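Replication protein B (Plasmid RSF1010, PDB 3H20) acts as a primase that lays down short primers on single-stranded DNA to start replication of the plasmid, releasing diphosphate for each nucleotide joined. Local coordinates at residues Trp50-Asn55 with Ala147-Arg152; Lys262-Ala267 with Asp281-Thr286. All blocks are in the same frame, centred on the assembly; numbering follows the deposited sequence.

Contact 1. Residues Trp50-Asn55 with Ala147-Arg152; sequences WLKRMN and AGFTNR. With DPO (diphosphate), chain E.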
ATOM      1  N   TRP A  50       1.202  27.449  21.414  1.00 31.15           N
ATOM      2  CA  TRP A  50       0.507  27.475  20.120  1.00 31.55           C
ATOM      3  C   TRP A  50      -0.408  26.249  19.943  1.00 30.81           C
ATOM      4  O   TRP A  50      -1.541  26.387  19.475  1.00 30.21           O
ATOM      5  CB  TRP A  50       1.492  27.599  18.953  1.00 32.34           C
ATOM      6  CG  TRP A  50       0.813  27.668  17.620  1.00 34.54           C
ATOM      7  CD1 TRP A  50      -0.015  28.658  17.164  1.00 34.66           C
ATOM      8  CD2 TRP A  50       0.885  26.695  16.575  1.00 36.62           C
ATOM      9  NE1 TRP A  50      -0.453  28.362  15.897  1.00 35.35           N
ATOM     10  CE2 TRP A  50       0.088  27.167  15.509  1.00 36.25           C
ATOM     11  CE3 TRP A  50       1.547  25.465  16.437  1.00 37.48           C
ATOM     12  CZ2 TRP A  50      -0.071  26.450  14.314  1.00 36.08           C
ATOM     13  CZ3 TRP A  50       1.394  24.752  15.242  1.00 36.47           C
ATOM     14  CH2 TRP A  50       0.589  25.251  14.201  1.00 34.78           C
ATOM     15  N   LEU A  51       0.086  25.067  20.317  1.00 29.94           N
ATOM     16  CA  LEU A  51      -0.694  23.820  20.211  1.00 29.66           C
ATOM     17  C   LEU A  51      -1.963  23.856  21.066  1.00 29.65           C
ATOM     18  O   LEU A  51      -3.018  23.405  20.624  1.00 28.94           O
ATOM     19  CB  LEU A  51       0.158  22.581  20.568  1.00 29.12           C
ATOM     20  CG  LEU A  51       1.383  22.275  19.673  1.00 29.86           C
ATOM     21  CD1 LEU A  51       2.183  21.115  20.263  1.00 29.82           C
ATOM     22  CD2 LEU A  51       0.984  21.972  18.227  1.00 30.53           C
ATOM     23  N   LYS A  52      -1.863  24.391  22.285  1.00 29.73           N
ATOM     24  CA  LYS A  52      -3.061  24.599  23.117  1.00 30.58           C
ATOM     25  C   LYS A  52      -4.055  25.582  22.493  1.00 30.53           C
ATOM     26  O   LYS A  52      -5.260  25.364  22.559  1.00 30.43           O
ATOM     27  CB  LYS A  52      -2.690  25.111  24.503  1.00 31.09           C
ATOM     28  CG  LYS A  52      -1.931  24.126  25.352  1.00 33.20           C
ATOM     29  CD  LYS A  52      -1.084  24.900  26.327  1.00 39.04           C
ATOM     30  CE  LYS A  52      -1.616  24.792  27.720  1.00 42.23           C
ATOM     31  NZ  LYS A  52      -0.913  23.685  28.418  1.00 43.95           N
ATOM     32  N   ARG A  53      -3.550  26.667  21.911  1.00 30.69           N
ATOM     33  CA  ARG A  53      -4.408  27.633  21.190  1.00 30.67           C
ATOM     34  C   ARG A  53      -5.181  26.912  20.083  1.00 30.64           C
ATOM     35  O   ARG A  53      -6.411  27.012  19.997  1.00 30.17           O
ATOM     36  CB  ARG A  53      -3.565  28.787  20.616  1.00 30.90           C
ATOM     37  CG  ARG A  53      -4.320  29.746  19.652  1.00 31.31           C
ATOM     38  CD  ARG A  53      -3.451  30.948  19.265  1.00 31.68           C
ATOM     39  NE  ARG A  53      -4.143  31.893  18.385  1.00 34.36           N
ATOM     40  CZ  ARG A  53      -4.938  32.873  18.807  1.00 34.63           C
ATOM     41  NH1 ARG A  53      -5.152  33.044  20.108  1.00 35.73           N
ATOM     42  NH2 ARG A  53      -5.522  33.685  17.930  1.00 36.26           N
ATOM     43  N   MET A  54      -4.449  26.169  19.256  1.00 30.38           N
ATOM     44  CA  MET A  54      -5.036  25.434  18.136  1.00 30.57           C
ATOM     45  C   MET A  54      -6.073  24.394  18.596  1.00 29.99           C
ATOM     46  O   MET A  54      -7.142  24.263  17.980  1.00 29.19           O
ATOM     47  CB  MET A  54      -3.928  24.779  17.292  1.00 30.86           C
ATOM     48  CG  MET A  54      -3.045  25.770  16.498  1.00 32.68           C
ATOM     49  SD  MET A  54      -3.958  26.666  15.218  1.00 38.28           S
ATOM     50  CE  MET A  54      -4.314  28.222  16.012  1.00 38.46           C
ATOM     51  N   ASN A  55      -5.751  23.682  19.680  1.00 29.51           N
ATOM     52  CA  ASN A  55      -6.643  22.681  20.305  1.00 29.75           C
ATOM     53  C   ASN A  55      -7.946  23.336  20.787  1.00 29.66           C
ATOM     54  O   ASN A  55      -9.042  22.833  20.532  1.00 29.28           O
ATOM     55  CB  ASN A  55      -5.889  21.966  21.456  1.00 29.66           C
ATOM     56  CG  ASN A  55      -6.649  20.761  22.055  1.00 30.75           C
ATOM     57  OD1 ASN A  55      -6.687  20.601  23.282  1.00 30.28           O
ATOM     58  ND2 ASN A  55      -7.217  19.897  21.203  1.00 29.57           N
ATOM     59  N   ALA A 147      -0.540  13.261  24.003  1.00 32.91           N
ATOM     60  CA  ALA A 147      -1.217  13.431  25.283  1.00 32.98           C
ATOM     61  C   ALA A 147      -1.214  14.893  25.718  1.00 32.76           C
ATOM     62  O   ALA A 147      -0.319  15.657  25.355  1.00 32.92           O
ATOM     63  CB  ALA A 147      -0.570  12.558  26.346  1.00 32.77           C
ATOM     64  N   GLY A 148      -2.219  15.276  26.498  1.00 32.48           N
ATOM     65  CA  GLY A 148      -2.272  16.625  27.088  1.00 32.14           C
ATOM     66  C   GLY A 148      -3.265  17.560  26.410  1.00 32.06           C
ATOM     67  O   GLY A 148      -3.326  18.758  26.736  1.00 31.88           O
ATOM     68  N   PHE A 149      -4.033  17.012  25.467  1.00 31.68           N
ATOM     69  CA  PHE A 149      -4.955  17.783  24.628  1.00 32.18           C
ATOM     70  C   PHE A 149      -6.333  17.130  24.593  1.00 32.56           C
ATOM     71  O   PHE A 149      -6.472  15.934  24.854  1.00 32.88           O
ATOM     72  CB  PHE A 149      -4.382  17.922  23.199  1.00 31.94           C
ATOM     73  CG  PHE A 149      -3.073  18.651  23.148  1.00 32.02           C
ATOM     74  CD1 PHE A 149      -3.032  20.050  23.209  1.00 31.12           C
ATOM     75  CD2 PHE A 149      -1.873  17.945  23.099  1.00 33.18           C
ATOM     76  CE1 PHE A 149      -1.814  20.731  23.195  1.00 32.24           C
ATOM     77  CE2 PHE A 149      -0.653  18.616  23.088  1.00 32.75           C
ATOM     78  CZ  PHE A 149      -0.624  20.012  23.131  1.00 31.83           C
ATOM     79  N   THR A 150      -7.360  17.916  24.292  1.00 33.24           N
ATOM     80  CA  THR A 150      -8.704  17.368  24.139  1.00 34.03           C
ATOM     81  C   THR A 150      -8.873  16.698  22.773  1.00 34.09           C
ATOM     82  O   THR A 150      -8.330  17.174  21.772  1.00 33.83           O
ATOM     83  CB  THR A 150      -9.782  18.448  24.275  1.00 34.14           C
ATOM     84  OG1 THR A 150      -9.476  19.522  23.377  1.00 35.86           O
ATOM     85  CG2 THR A 150      -9.830  18.988  25.691  1.00 34.36           C
ATOM     86  N   ASN A 151      -9.620  15.593  22.757  1.00 34.28           N
ATOM     87  CA  ASN A 151     -10.033  14.908  21.533  1.00 34.58           C
ATOM     88  C   ASN A 151     -11.250  15.640  20.967  1.00 35.36           C
ATOM     89  O   ASN A 151     -12.340  15.594  21.545  1.00 35.31           O
ATOM     90  CB  ASN A 151     -10.357  13.437  21.847  1.00 34.16           C
ATOM     91  CG  ASN A 151     -10.603  12.589  20.597  1.00 33.89           C
ATOM     92  OD1 ASN A 151     -11.251  13.024  19.645  1.00 33.00           O
ATOM     93  ND2 ASN A 151     -10.116  11.349  20.621  1.00 32.43           N
ATOM     94  N   ARG A 152     -11.050  16.330  19.846  1.00 36.47           N
ATOM     95  CA  ARG A 152     -12.062  17.226  19.274  1.00 37.89           C
ATOM     96  C   ARG A 152     -12.950  16.563  18.215  1.00 38.62           C
ATOM     97  O   ARG A 152     -13.953  17.138  17.778  1.00 38.33           O
ATOM     98  CB  ARG A 152     -11.378  18.465  18.683  1.00 37.95           C
ATOM     99  CG  ARG A 152     -10.784  19.411  19.718  1.00 38.69           C
ATOM    100  CD  ARG A 152     -11.891  20.197  20.403  1.00 40.69           C
ATOM    101  NE  ARG A 152     -11.384  20.968  21.532  1.00 43.67           N
ATOM    102  CZ  ARG A 152     -12.151  21.592  22.422  1.00 45.02           C
ATOM    103  NH1 ARG A 152     -13.474  21.544  22.319  1.00 44.94           N
ATOM    104  NH2 ARG A 152     -11.590  22.271  23.417  1.00 45.81           N
TER
HETATM  105  P1  DPO E 327      -8.240   9.733  15.190  1.00 63.30           P
HETATM  106  O1  DPO E 327      -8.983   8.501  14.463  1.00 63.68           O
HETATM  107  O2  DPO E 327      -8.171  10.884  14.217  1.00 62.45           O
HETATM  108  O3  DPO E 327      -6.963   9.208  15.809  1.00 63.43           O
HETATM  109  O4  DPO E 327      -9.285  10.124  16.364  1.00 63.39           O
HETATM  110  P2  DPO E 327      -9.866   9.041  17.415  1.00 63.00           P
HETATM  111  O5  DPO E 327     -10.734   8.126  16.585  1.00 63.68           O
HETATM  112  O6  DPO E 327      -8.625   8.400  18.004  1.00 63.09           O
HETATM  113  O7  DPO E 327     -10.655   9.874  18.392  1.00 63.18           O

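Contact 2. Residues Lys262-Ala267 with Asp281-Thr286; sequences KAMAEA and DYIERT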
ATOM      1  N   LYS A 262       0.862  -5.208 -41.366  1.00 36.72           N
ATOM      2  CA  LYS A 262       2.307  -5.092 -41.148  1.00 36.25           C
ATOM      3  C   LYS A 262       2.855  -6.239 -40.290  1.00 35.96           C
ATOM      4  O   LYS A 262       3.978  -6.706 -40.508  1.00 35.76           O
ATOM      5  CB  LYS A 262       2.638  -3.725 -40.525  1.00 36.25           C
ATOM      6  CG  LYS A 262       4.037  -3.601 -39.944  1.00 36.53           C
ATOM      7  CD  LYS A 262       4.518  -2.160 -39.937  1.00 36.85           C
ATOM      8  CE  LYS A 262       5.970  -2.085 -39.506  1.00 36.97           C
ATOM      9  NZ  LYS A 262       6.601  -0.795 -39.893  1.00 37.18           N
ATOM     10  N   ALA A 263       2.059  -6.680 -39.319  1.00 35.40           N
ATOM     11  CA  ALA A 263       2.416  -7.813 -38.462  1.00 35.17           C
ATOM     12  C   ALA A 263       2.449  -9.125 -39.246  1.00 34.97           C
ATOM     13  O   ALA A 263       3.366  -9.937 -39.075  1.00 34.75           O
ATOM     14  CB  ALA A 263       1.448  -7.916 -37.284  1.00 35.11           C
ATOM     15  N   MET A 264       1.447  -9.321 -40.101  1.00 34.70           N
ATOM     16  CA  MET A 264       1.377 -10.493 -40.975  1.00 34.71           C
ATOM     17  C   MET A 264       2.544 -10.499 -41.960  1.00 34.38           C
ATOM     18  O   MET A 264       3.178 -11.532 -42.166  1.00 34.19           O
ATOM     19  CB  MET A 264       0.047 -10.534 -41.735  1.00 34.63           C
ATOM     20  CG  MET A 264      -1.157 -10.952 -40.888  1.00 34.72           C
ATOM     21  SD  MET A 264      -2.736 -10.936 -41.770  1.00 35.92           S
ATOM     22  CE  MET A 264      -2.494 -12.222 -42.991  1.00 36.16           C
ATOM     23  N   ALA A 265       2.824  -9.336 -42.546  1.00 34.15           N
ATOM     24  CA  ALA A 265       3.913  -9.178 -43.510  1.00 34.05           C
ATOM     25  C   ALA A 265       5.258  -9.614 -42.932  1.00 34.02           C
ATOM     26  O   ALA A 265       6.100 -10.157 -43.649  1.00 34.39           O
ATOM     27  CB  ALA A 265       3.981  -7.744 -44.005  1.00 33.93           C
ATOM     28  N   GLU A 266       5.443  -9.391 -41.631  1.00 33.99           N
ATOM     29  CA  GLU A 266       6.710  -9.679 -40.957  1.00 33.66           C
ATOM     30  C   GLU A 266       6.817 -11.119 -40.451  1.00 33.26           C
ATOM     31  O   GLU A 266       7.888 -11.720 -40.535  1.00 33.20           O
ATOM     32  CB  GLU A 266       6.916  -8.708 -39.788  1.00 33.88           C
ATOM     33  CG  GLU A 266       8.316  -8.729 -39.173  1.00 34.92           C
ATOM     34  CD  GLU A 266       9.370  -8.100 -40.073  1.00 36.16           C
ATOM     35  OE1 GLU A 266       9.032  -7.149 -40.814  1.00 36.78           O
ATOM     36  OE2 GLU A 266      10.537  -8.552 -40.039  1.00 36.84           O
ATOM     37  N   ALA A 267       5.712 -11.669 -39.941  1.00 32.65           N
ATOM     38  CA  ALA A 267       5.766 -12.898 -39.140  1.00 32.15           C
ATOM     39  C   ALA A 267       4.900 -14.085 -39.594  1.00 31.82           C
ATOM     40  O   ALA A 267       5.043 -15.179 -39.052  1.00 31.11           O
ATOM     41  CB  ALA A 267       5.482 -12.570 -37.661  1.00 32.40           C
ATOM     42  N   ASP A 281      -2.332  -9.110 -51.540  1.00 38.71           N
ATOM     43  CA  ASP A 281      -3.721  -9.538 -51.734  1.00 38.06           C
ATOM     44  C   ASP A 281      -4.223 -10.448 -50.612  1.00 37.60           C
ATOM     45  O   ASP A 281      -5.364 -10.311 -50.160  1.00 37.12           O
ATOM     46  CB  ASP A 281      -3.889 -10.235 -53.084  1.00 38.22           C
ATOM     47  N   TYR A 282      -3.372 -11.377 -50.177  1.00 36.90           N
ATOM     48  CA  TYR A 282      -3.729 -12.303 -49.104  1.00 36.54           C
ATOM     49  C   TYR A 282      -3.975 -11.563 -47.789  1.00 36.16           C
ATOM     50  O   TYR A 282      -4.963 -11.839 -47.107  1.00 36.01           O
ATOM     51  CB  TYR A 282      -2.677 -13.412 -48.939  1.00 36.60           C
ATOM     52  CG  TYR A 282      -2.820 -14.197 -47.650  1.00 36.26           C
ATOM     53  CD1 TYR A 282      -3.902 -15.057 -47.445  1.00 36.54           C
ATOM     54  CD2 TYR A 282      -1.877 -14.071 -46.632  1.00 36.37           C
ATOM     55  CE1 TYR A 282      -4.043 -15.766 -46.255  1.00 37.10           C
ATOM     56  CE2 TYR A 282      -2.005 -14.781 -45.441  1.00 36.47           C
ATOM     57  CZ  TYR A 282      -3.088 -15.626 -45.261  1.00 36.52           C
ATOM     58  OH  TYR A 282      -3.219 -16.321 -44.082  1.00 36.07           O
ATOM     59  N   ILE A 283      -3.090 -10.621 -47.454  1.00 36.03           N
ATOM     60  CA  ILE A 283      -3.247  -9.773 -46.258  1.00 36.04           C
ATOM     61  C   ILE A 283      -4.551  -8.958 -46.308  1.00 35.90           C
ATOM     62  O   ILE A 283      -5.332  -8.969 -45.351  1.00 35.98           O
ATOM     63  CB  ILE A 283      -2.047  -8.805 -46.073  1.00 36.12           C
ATOM     64  CG1 ILE A 283      -0.756  -9.576 -45.784  1.00 36.41           C
ATOM     65  CG2 ILE A 283      -2.320  -7.809 -44.947  1.00 36.20           C
ATOM     66  CD1 ILE A 283       0.520  -8.742 -45.924  1.00 36.02           C
ATOM     67  N   GLU A 284      -4.768  -8.260 -47.423  1.00 35.75           N
ATOM     68  CA  GLU A 284      -5.945  -7.412 -47.630  1.00 35.72           C
ATOM     69  C   GLU A 284      -7.245  -8.199 -47.467  1.00 35.19           C
ATOM     70  O   GLU A 284      -8.177  -7.734 -46.816  1.00 35.09           O
ATOM     71  CB  GLU A 284      -5.874  -6.742 -49.018  1.00 35.97           C
ATOM     72  CG  GLU A 284      -7.223  -6.298 -49.622  1.00 37.84           C
ATOM     73  CD  GLU A 284      -7.723  -4.950 -49.107  1.00 39.96           C
ATOM     74  OE1 GLU A 284      -6.990  -3.945 -49.224  1.00 41.18           O
ATOM     75  OE2 GLU A 284      -8.866  -4.891 -48.607  1.00 41.73           O
ATOM     76  N   ARG A 285      -7.292  -9.389 -48.061  1.00 34.87           N
ATOM     77  CA  ARG A 285      -8.472 -10.246 -47.985  1.00 34.74           C
ATOM     78  C   ARG A 285      -8.686 -10.780 -46.567  1.00 33.97           C
ATOM     79  O   ARG A 285      -9.817 -10.792 -46.066  1.00 33.91           O
ATOM     80  CB  ARG A 285      -8.367 -11.386 -49.002  1.00 35.02           C
ATOM     81  CG  ARG A 285      -9.617 -12.248 -49.125  1.00 37.06           C
ATOM     82  CD  ARG A 285      -9.719 -12.940 -50.491  1.00 39.87           C
ATOM     83  NE  ARG A 285      -8.444 -13.501 -50.949  1.00 42.28           N
ATOM     84  CZ  ARG A 285      -7.896 -14.625 -50.490  1.00 43.86           C
ATOM     85  NH1 ARG A 285      -8.494 -15.334 -49.538  1.00 45.09           N
ATOM     86  NH2 ARG A 285      -6.731 -15.033 -50.975  1.00 43.65           N
ATOM     87  N   THR A 286      -7.605 -11.206 -45.920  1.00 33.18           N
ATOM     88  CA  THR A 286      -7.673 -11.645 -44.523  1.00 32.69           C
ATOM     89  C   THR A 286      -8.248 -10.542 -43.648  1.00 32.42           C
ATOM     90  O   THR A 286      -9.179 -10.778 -42.870  1.00 32.16           O
ATOM     91  CB  THR A 286      -6.289 -12.077 -43.983  1.00 32.76           C
ATOM     92  OG1 THR A 286      -5.852 -13.244 -44.685  1.00 32.89           O
ATOM     93  CG2 THR A 286      -6.355 -12.395 -42.478  1.00 32.58           C
TER

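Contact 1. Residues Trp50-Asn55 with Ala147-Arg152
Asn-55, near the C-terminal end of helix 48-56, reaches across to the loop 147-152 and grips the backbone of Thr-150. Its CG lies anti to the backbone N (chi1 -172°), which carries the amide out from the helix toward the loop. Along the side chain, Asn-55 CB rests 3.9 Å from CD1 of Phe-149. Asn-55 OD1 then takes the peptide N of Thr-150 at 2.9 Å, only slightly tilted from the carbonyl plane. The hydroxyl Thr-150 OG1 donates to the same Asn-55 OD1 at 3.0 Å, but from above that plane. On the other branch, Asn-55 ND2 gives a nearly straight bond (161°) to Thr-150 O at 3.0 Å, in the carbonyl plane and on a lone pair. One primary amide thus reads both the N-H and the C=O of a single residue, and ND2 has a further acceptor in Asn-59 O. With an alanine here, the N-H, C=O and hydroxyl of Thr-150 would probably lose their amide partner, and Asn-59 O its donor. This helix-to-loop contact lies in the RepB primase N-terminal domain, where helix 48-56 packs through Leu-51 on strand 21-28. The next loop residue, Asn-151, points away from the helix and binds the diphosphate through Asn-151 ND2, 2.7 Å from its O7; Tyr-62, Arg-145 and Lys-153 complete the pocket. The ring of Phe-149 presents CZ to Leu-51 CB at 3.7 Å and, at its edge, CE1 to the backbone N of Lys-52. Arg-152 NE adds a weak bond to Asn-55 O at 3.2 Å.

Contact 2. Residues Lys262-Ala267 with Asp281-Thr286
Helices 257-267 and 279-291 meet through segments 262-267 and 281-286, whose axes approach to 10.2 Å with 137° between their N-to-C directions, an oblique crossing about midway between perpendicular and antiparallel. The backbones come nearest at Met-264 and Ile-283, with CA atoms 7.1 Å apart. This is helix-to-helix packing within the C-terminal helical bundle of the primase, and no hydrogen bond crosses it. Met-264 carries most of the contact. Its chain runs out extended through chi2 (178°) and bends at the last torsion (chi3 65°), bringing the terminal methyl in among Tyr-282, Ile-283 and Thr-286. Met-264 CE lies 3.6 Å from Tyr-282 CE2, meeting the ring obliquely, while the two side chains cross at about a right angle. The same Met-264 CE is 4.2 Å from Ile-283 CG1, and Met-264 SD lies 4.0 Å from Thr-286 CG2. On the more exposed side, the small Ala-265 offers CB to the end of Ile-283, whose CD1 is 4.1 Å away. Tyr-282 is fixed at its far end by a bond from OH to Asp-243 of helix 239-252, a helix that also touches Met-264 and Thr-286; helix 269-272 meets Tyr-282 and Ile-283 as well. Both branches of Thr-286 touch the Met-264 methyl, while its hydroxyl also bonds back to its own helix. There Thr-286 OG1 donates to Tyr-282 O at 2.9 Å, a carbonyl that also receives the helical bond from Thr-286 N on the opposite face of its plane; the same OG1 sits 3.5 Å above the Tyr-282 ring, offset toward its rim.

Contact 1 joins a helix to an irregular loop in the N-terminal primase domain; contact 2 joins two helices of the C-terminal helical domain. They share no element: their centres lie about 73 Å apart, on opposite sides of the chain's centre, and their nearest atoms are about 60 Å apart. Most residues that touch in contact 1 are buried, and its chemistry is mixed, an amide pairing with loop N-H and C=O beside a Phe-Leu contact. Contact 2 is partly buried and apolar across its interface, and no hydrogen bond crosses between the two helices. Of the two, only contact 1 holds a residue of the diphosphate pocket, Asn-151.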